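Local coordinates for protein 5'-tyrosyl-DNA phosphodiesterase (Caenorhabditis elegans, PDB 4FVA) that belongs to the endonuclease/exonuclease/phosphatase family of DNase I-like proteins and carries a magnesium ion in its metal site, at residues G179-A187 and L218-F229. Numbering follows the deposited sequence.
Sequences GVKDAWEAA and LYWSGPLDKVKF
K181 and W220 pair their backbones in a short antiparallel bridge, in a DNase I-like fold whose two β-sheets pack together. The two-residue strand 181-182 extends one sheet along strand 212-221. The short helix 183-186 then packs on strand 226-232, an edge strand of the other sheet, and so joins the two.

Backbone bonds set the register. K181 N donates to W220 O (3.0 Å), and W220 N returns a bond to K181 O (2.9 Å). Next along, A183 N donates to L218 O (2.7 Å). The W220 ring is held from its other end by NE1, which donates to L224 O in the ring plane.

D182 is the N-cap of the helix. Its OD1 takes weak bonds from the N atoms of W184 and E185. A water donates to OD1 and accepts from L218 N, bridging the two segments. OD2 forms a salt bridge with R214.

Apolar contacts join the helix to the strands. A186 CB lies at the W220 ring edge and also touches V227 CG1 (3.6 Å). A183 CB packs near V227 CG2.

The edge of the W184 five-membered ring meets the face of F229, with planes at 71°. With CG anti to the backbone N (chi1 173°), the W184 ring brings its CD1 to F229 CD1. W184 CB makes a CH-pi contact over the F229 face, 4.0 Å from its centroid.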
ATOM      1  N   GLY A 179      18.226   4.676   8.042  1.00 42.09           N
ATOM      2  CA  GLY A 179      17.273   4.278   9.070  1.00 40.73           C
ATOM      3  C   GLY A 179      15.942   3.829   8.476  1.00 41.98           C
ATOM      4  O   GLY A 179      15.185   3.086   9.113  1.00 41.99           O
ATOM      5  N   VAL A 180      15.648   4.304   7.263  1.00 41.06           N
ATOM      6  CA  VAL A 180      14.464   3.877   6.518  1.00 32.46           C
ATOM      7  C   VAL A 180      14.868   2.791   5.523  1.00 33.82           C
ATOM      8  O   VAL A 180      15.741   3.018   4.677  1.00 34.32           O
ATOM      9  CB  VAL A 180      13.805   5.039   5.727  1.00 31.32           C
ATOM     10  CG1 VAL A 180      12.630   4.518   4.898  1.00 27.49           C
ATOM     11  CG2 VAL A 180      13.347   6.152   6.660  1.00 23.20           C
ATOM     12  N   LYS A 181      14.209   1.635   5.593  1.00 23.14           N
ATOM     13  CA  LYS A 181      14.537   0.513   4.734  1.00 20.45           C
ATOM     14  C   LYS A 181      13.351   0.044   3.932  1.00 24.00           C
ATOM     15  O   LYS A 181      12.201   0.159   4.365  1.00 25.63           O
ATOM     16  CB  LYS A 181      15.067  -0.679   5.541  1.00 20.89           C
ATOM     17  CG  LYS A 181      16.427  -0.460   6.187  1.00 30.92           C
ATOM     18  CD  LYS A 181      16.895  -1.730   6.904  1.00 36.68           C
ATOM     19  CE  LYS A 181      18.346  -1.608   7.353  1.00 43.15           C
ATOM     20  NZ  LYS A 181      18.560  -0.395   8.180  1.00 50.66           N
ATOM     21  N   ASP A 182      13.661  -0.531   2.774  1.00 21.89           N
ATOM     22  CA  ASP A 182      12.662  -1.087   1.886  1.00 23.84           C
ATOM     23  C   ASP A 182      12.362  -2.505   2.355  1.00 23.82           C
ATOM     24  O   ASP A 182      13.259  -3.344   2.456  1.00 28.19           O
ATOM     25  CB  ASP A 182      13.213  -1.072   0.459  1.00 25.85           C
ATOM     26  CG  ASP A 182      12.266  -1.687  -0.540  1.00 25.64           C
ATOM     27  OD1 ASP A 182      11.606  -2.684  -0.184  1.00 28.56           O
ATOM     28  OD2 ASP A 182      12.218  -1.200  -1.695  1.00 33.53           O
ATOM     29  N   ALA A 183      11.099  -2.767   2.666  1.00 23.90           N
ATOM     30  CA  ALA A 183      10.700  -4.055   3.245  1.00 21.20           C
ATOM     31  C   ALA A 183      11.114  -5.250   2.390  1.00 27.45           C
ATOM     32  O   ALA A 183      11.606  -6.253   2.908  1.00 23.50           O
ATOM     33  CB  ALA A 183       9.190  -4.075   3.516  1.00 20.97           C
ATOM     34  N   TRP A 184      10.899  -5.163   1.084  1.00 24.46           N
ATOM     35  CA  TRP A 184      11.279  -6.264   0.216  1.00 27.47           C
ATOM     36  C   TRP A 184      12.775  -6.540   0.225  1.00 33.47           C
ATOM     37  O   TRP A 184      13.202  -7.702   0.243  1.00 29.75           O
ATOM     38  CB  TRP A 184      10.828  -6.021  -1.217  1.00 24.84           C
ATOM     39  CG  TRP A 184      11.359  -7.061  -2.156  1.00 26.62           C
ATOM     40  CD1 TRP A 184      10.930  -8.358  -2.277  1.00 28.04           C
ATOM     41  CD2 TRP A 184      12.395  -6.889  -3.133  1.00 31.49           C
ATOM     42  NE1 TRP A 184      11.649  -9.003  -3.257  1.00 27.54           N
ATOM     43  CE2 TRP A 184      12.548  -8.124  -3.803  1.00 33.38           C
ATOM     44  CE3 TRP A 184      13.205  -5.811  -3.508  1.00 30.61           C
ATOM     45  CZ2 TRP A 184      13.488  -8.311  -4.825  1.00 37.64           C
ATOM     46  CZ3 TRP A 184      14.143  -6.001  -4.522  1.00 34.64           C
ATOM     47  CH2 TRP A 184      14.270  -7.240  -5.170  1.00 32.93           C
ATOM     48  N   GLU A 185      13.561  -5.470   0.167  1.00 38.30           N
ATOM     49  CA  GLU A 185      15.013  -5.583   0.223  1.00 36.50           C
ATOM     50  C   GLU A 185      15.479  -6.155   1.549  1.00 29.10           C
ATOM     51  O   GLU A 185      16.282  -7.079   1.578  1.00 30.24           O
ATOM     52  CB  GLU A 185      15.670  -4.223  -0.001  1.00 35.05           C
ATOM     53  CG  GLU A 185      15.571  -3.683  -1.413  1.00 33.70           C
ATOM     54  CD  GLU A 185      16.173  -2.298  -1.503  1.00 41.33           C
ATOM     55  OE1 GLU A 185      16.139  -1.687  -2.590  1.00 45.68           O
ATOM     56  OE2 GLU A 185      16.688  -1.825  -0.468  1.00 41.27           O
ATOM     57  N   ALA A 186      14.964  -5.606   2.646  1.00 27.64           N
ATOM     58  CA  ALA A 186      15.348  -6.050   3.985  1.00 28.41           C
ATOM     59  C   ALA A 186      14.947  -7.495   4.260  1.00 33.37           C
ATOM     60  O   ALA A 186      15.510  -8.153   5.138  1.00 33.59           O
ATOM     61  CB  ALA A 186      14.761  -5.118   5.042  1.00 27.00           C
ATOM     62  N   ALA A 187      13.947  -7.984   3.535  1.00 30.78           N
ATOM     63  CA  ALA A 187      13.522  -9.364   3.700  1.00 25.38           C
ATOM     64  C   ALA A 187      14.410 -10.313   2.903  1.00 32.75           C
ATOM     65  O   ALA A 187      14.294 -11.529   3.049  1.00 36.49           O
ATOM     66  CB  ALA A 187      12.060  -9.531   3.290  1.00 31.25           C
ATOM     67  N   LEU A 218       6.924  -0.999   0.310  1.00 21.13           N
ATOM     68  CA  LEU A 218       6.717  -0.580   1.686  1.00 22.19           C
ATOM     69  C   LEU A 218       8.065  -0.250   2.304  1.00 24.40           C
ATOM     70  O   LEU A 218       8.986  -1.067   2.268  1.00 26.64           O
ATOM     71  CB  LEU A 218       6.047  -1.702   2.485  1.00 23.30           C
ATOM     72  CG  LEU A 218       4.521  -1.672   2.419  1.00 33.65           C
ATOM     73  CD1 LEU A 218       3.913  -2.951   3.011  1.00 34.04           C
ATOM     74  CD2 LEU A 218       3.995  -0.410   3.134  1.00 27.60           C
ATOM     75  N   TYR A 219       8.170   0.953   2.856  1.00 23.14           N
ATOM     76  CA  TYR A 219       9.360   1.374   3.574  1.00 24.47           C
ATOM     77  C   TYR A 219       8.993   1.483   5.035  1.00 26.59           C
ATOM     78  O   TYR A 219       7.828   1.754   5.363  1.00 21.82           O
ATOM     79  CB  TYR A 219       9.849   2.732   3.063  1.00 22.71           C
ATOM     80  CG  TYR A 219      10.267   2.725   1.618  1.00 26.33           C
ATOM     81  CD1 TYR A 219       9.360   2.988   0.608  1.00 31.84           C
ATOM     82  CD2 TYR A 219      11.580   2.444   1.263  1.00 28.86           C
ATOM     83  CE1 TYR A 219       9.744   2.970  -0.724  1.00 31.61           C
ATOM     84  CE2 TYR A 219      11.976   2.428  -0.058  1.00 28.82           C
ATOM     85  CZ  TYR A 219      11.051   2.693  -1.046  1.00 28.86           C
ATOM     86  OH  TYR A 219      11.438   2.685  -2.365  1.00 26.37           O
ATOM     87  N   TRP A 220       9.965   1.272   5.922  1.00 24.62           N
ATOM     88  CA  TRP A 220       9.700   1.521   7.337  1.00 23.84           C
ATOM     89  C   TRP A 220      10.907   2.018   8.121  1.00 25.79           C
ATOM     90  O   TRP A 220      12.062   1.846   7.717  1.00 21.86           O
ATOM     91  CB  TRP A 220       9.089   0.286   8.010  1.00 22.69           C
ATOM     92  CG  TRP A 220      10.064  -0.582   8.751  1.00 27.92           C
ATOM     93  CD1 TRP A 220      10.197  -0.687  10.109  1.00 31.65           C
ATOM     94  CD2 TRP A 220      11.021  -1.492   8.182  1.00 24.15           C
ATOM     95  NE1 TRP A 220      11.180  -1.602  10.417  1.00 23.23           N
ATOM     96  CE2 TRP A 220      11.700  -2.110   9.256  1.00 27.85           C
ATOM     97  CE3 TRP A 220      11.367  -1.842   6.874  1.00 26.62           C
ATOM     98  CZ2 TRP A 220      12.715  -3.062   9.056  1.00 30.30           C
ATOM     99  CZ3 TRP A 220      12.367  -2.791   6.678  1.00 30.69           C
ATOM    100  CH2 TRP A 220      13.028  -3.387   7.762  1.00 27.28           C
ATOM    101  N   SER A 221      10.616   2.637   9.253  1.00 22.57           N
ATOM    102  CA  SER A 221      11.632   2.981  10.220  1.00 24.25           C
ATOM    103  C   SER A 221      11.054   2.625  11.560  1.00 26.22           C
ATOM    104  O   SER A 221       9.829   2.654  11.725  1.00 26.37           O
ATOM    105  CB  SER A 221      11.945   4.471  10.165  1.00 30.04           C
ATOM    106  OG  SER A 221      12.733   4.852  11.270  1.00 33.19           O
ATOM    107  N   GLY A 222      11.917   2.291  12.516  1.00 26.19           N
ATOM    108  CA  GLY A 222      11.449   2.002  13.857  1.00 27.34           C
ATOM    109  C   GLY A 222      12.151   0.858  14.552  1.00 29.05           C
ATOM    110  O   GLY A 222      13.083   0.261  14.005  1.00 34.50           O
ATOM    111  N   PRO A 223      11.690   0.547  15.772  1.00 29.90           N
ATOM    112  CA  PRO A 223      12.323  -0.403  16.696  1.00 38.44           C
ATOM    113  C   PRO A 223      12.147  -1.855  16.268  1.00 44.69           C
ATOM    114  O   PRO A 223      12.629  -2.753  16.959  1.00 47.78           O
ATOM    115  CB  PRO A 223      11.585  -0.151  18.014  1.00 30.18           C
ATOM    116  CG  PRO A 223      10.233   0.358  17.582  1.00 34.09           C
ATOM    117  CD  PRO A 223      10.491   1.176  16.353  1.00 25.00           C
ATOM    118  N   LEU A 224      11.509  -2.086  15.128  1.00 38.80           N
ATOM    119  CA  LEU A 224      11.403  -3.446  14.605  1.00 35.72           C
ATOM    120  C   LEU A 224      12.406  -3.599  13.474  1.00 38.03           C
ATOM    121  O   LEU A 224      12.368  -2.854  12.489  1.00 38.41           O
ATOM    122  CB  LEU A 224       9.975  -3.727  14.120  1.00 31.01           C
ATOM    123  CG  LEU A 224       8.889  -3.607  15.193  1.00 28.71           C
ATOM    124  CD1 LEU A 224       7.491  -3.823  14.615  1.00 24.49           C
ATOM    125  CD2 LEU A 224       9.153  -4.624  16.300  1.00 33.46           C
ATOM    126  N   ASP A 225      13.313  -4.561  13.621  1.00 32.95           N
ATOM    127  CA  ASP A 225      14.439  -4.667  12.700  1.00 39.01           C
ATOM    128  C   ASP A 225      14.349  -5.812  11.702  1.00 38.75           C
ATOM    129  O   ASP A 225      15.084  -5.833  10.710  1.00 41.74           O
ATOM    130  CB  ASP A 225      15.741  -4.769  13.492  1.00 53.12           C
ATOM    131  CG  ASP A 225      15.529  -5.365  14.870  1.00 69.12           C
ATOM    132  OD1 ASP A 225      15.392  -6.602  14.975  1.00 74.80           O
ATOM    133  OD2 ASP A 225      15.488  -4.593  15.853  1.00 76.19           O
ATOM    134  N   LYS A 226      13.427  -6.737  11.929  1.00 36.05           N
ATOM    135  CA  LYS A 226      13.268  -7.858  11.012  1.00 42.49           C
ATOM    136  C   LYS A 226      11.937  -7.787  10.264  1.00 37.98           C
ATOM    137  O   LYS A 226      10.950  -7.228  10.767  1.00 30.93           O
ATOM    138  CB  LYS A 226      13.410  -9.190  11.746  1.00 51.17           C
ATOM    139  CG  LYS A 226      14.819  -9.451  12.267  1.00 58.95           C
ATOM    140  CD  LYS A 226      14.883 -10.779  13.001  1.00 66.60           C
ATOM    141  CE  LYS A 226      14.297 -10.680  14.393  1.00 71.50           C
ATOM    142  NZ  LYS A 226      15.054 -11.500  15.378  1.00 75.39           N
ATOM    143  N   VAL A 227      11.916  -8.350   9.060  1.00 36.86           N
ATOM    144  CA  VAL A 227      10.727  -8.292   8.223  1.00 40.53           C
ATOM    145  C   VAL A 227      10.606  -9.541   7.358  1.00 41.75           C
ATOM    146  O   VAL A 227      11.594 -10.027   6.806  1.00 46.98           O
ATOM    147  CB  VAL A 227      10.710  -7.001   7.350  1.00 40.35           C
ATOM    148  CG1 VAL A 227      11.970  -6.903   6.522  1.00 40.80           C
ATOM    149  CG2 VAL A 227       9.472  -6.951   6.448  1.00 36.84           C
ATOM    150  N   LYS A 228       9.390 -10.073   7.264  1.00 31.71           N
ATOM    151  CA  LYS A 228       9.086 -11.102   6.282  1.00 31.46           C
ATOM    152  C   LYS A 228       8.174 -10.498   5.197  1.00 27.53           C
ATOM    153  O   LYS A 228       7.339  -9.648   5.496  1.00 29.02           O
ATOM    154  CB  LYS A 228       8.413 -12.289   6.976  1.00 33.30           C
ATOM    155  CG  LYS A 228       9.416 -13.189   7.699  1.00 43.94           C
ATOM    156  CD  LYS A 228       8.751 -14.161   8.658  1.00 52.98           C
ATOM    157  CE  LYS A 228       9.629 -15.392   8.878  1.00 58.15           C
ATOM    158  NZ  LYS A 228       9.125 -16.240   9.997  1.00 58.53           N
ATOM    159  N   PHE A 229       8.307 -10.965   3.956  1.00 22.77           N
ATOM    160  CA  PHE A 229       7.648 -10.328   2.810  1.00 26.61           C
ATOM    161  C   PHE A 229       7.112 -11.383   1.845  1.00 26.31           C
ATOM    162  O   PHE A 229       7.854 -12.270   1.417  1.00 27.03           O
ATOM    163  CB  PHE A 229       8.637  -9.395   2.089  1.00 24.22           C
ATOM    164  CG  PHE A 229       7.999  -8.512   1.019  1.00 25.47           C
ATOM    165  CD1 PHE A 229       7.680  -9.021  -0.233  1.00 25.23           C
ATOM    166  CD2 PHE A 229       7.741  -7.173   1.282  1.00 22.84           C
ATOM    167  CE1 PHE A 229       7.103  -8.205  -1.215  1.00 28.06           C
ATOM    168  CE2 PHE A 229       7.175  -6.353   0.331  1.00 23.18           C
ATOM    169  CZ  PHE A 229       6.844  -6.863  -0.925  1.00 22.91           C
TER
HETATM  170  O   HOH W   1      14.227   0.343   9.269  1.00 33.43           O
HETATM  171  O   HOH W   2      14.665   1.922  11.624  1.00 34.34           O
HETATM  172  O   HOH W   3       8.698  -3.115  -0.590  1.00 24.50           O
HETATM  173  O   HOH W   4      14.736  -9.477   8.229  1.00 49.73           O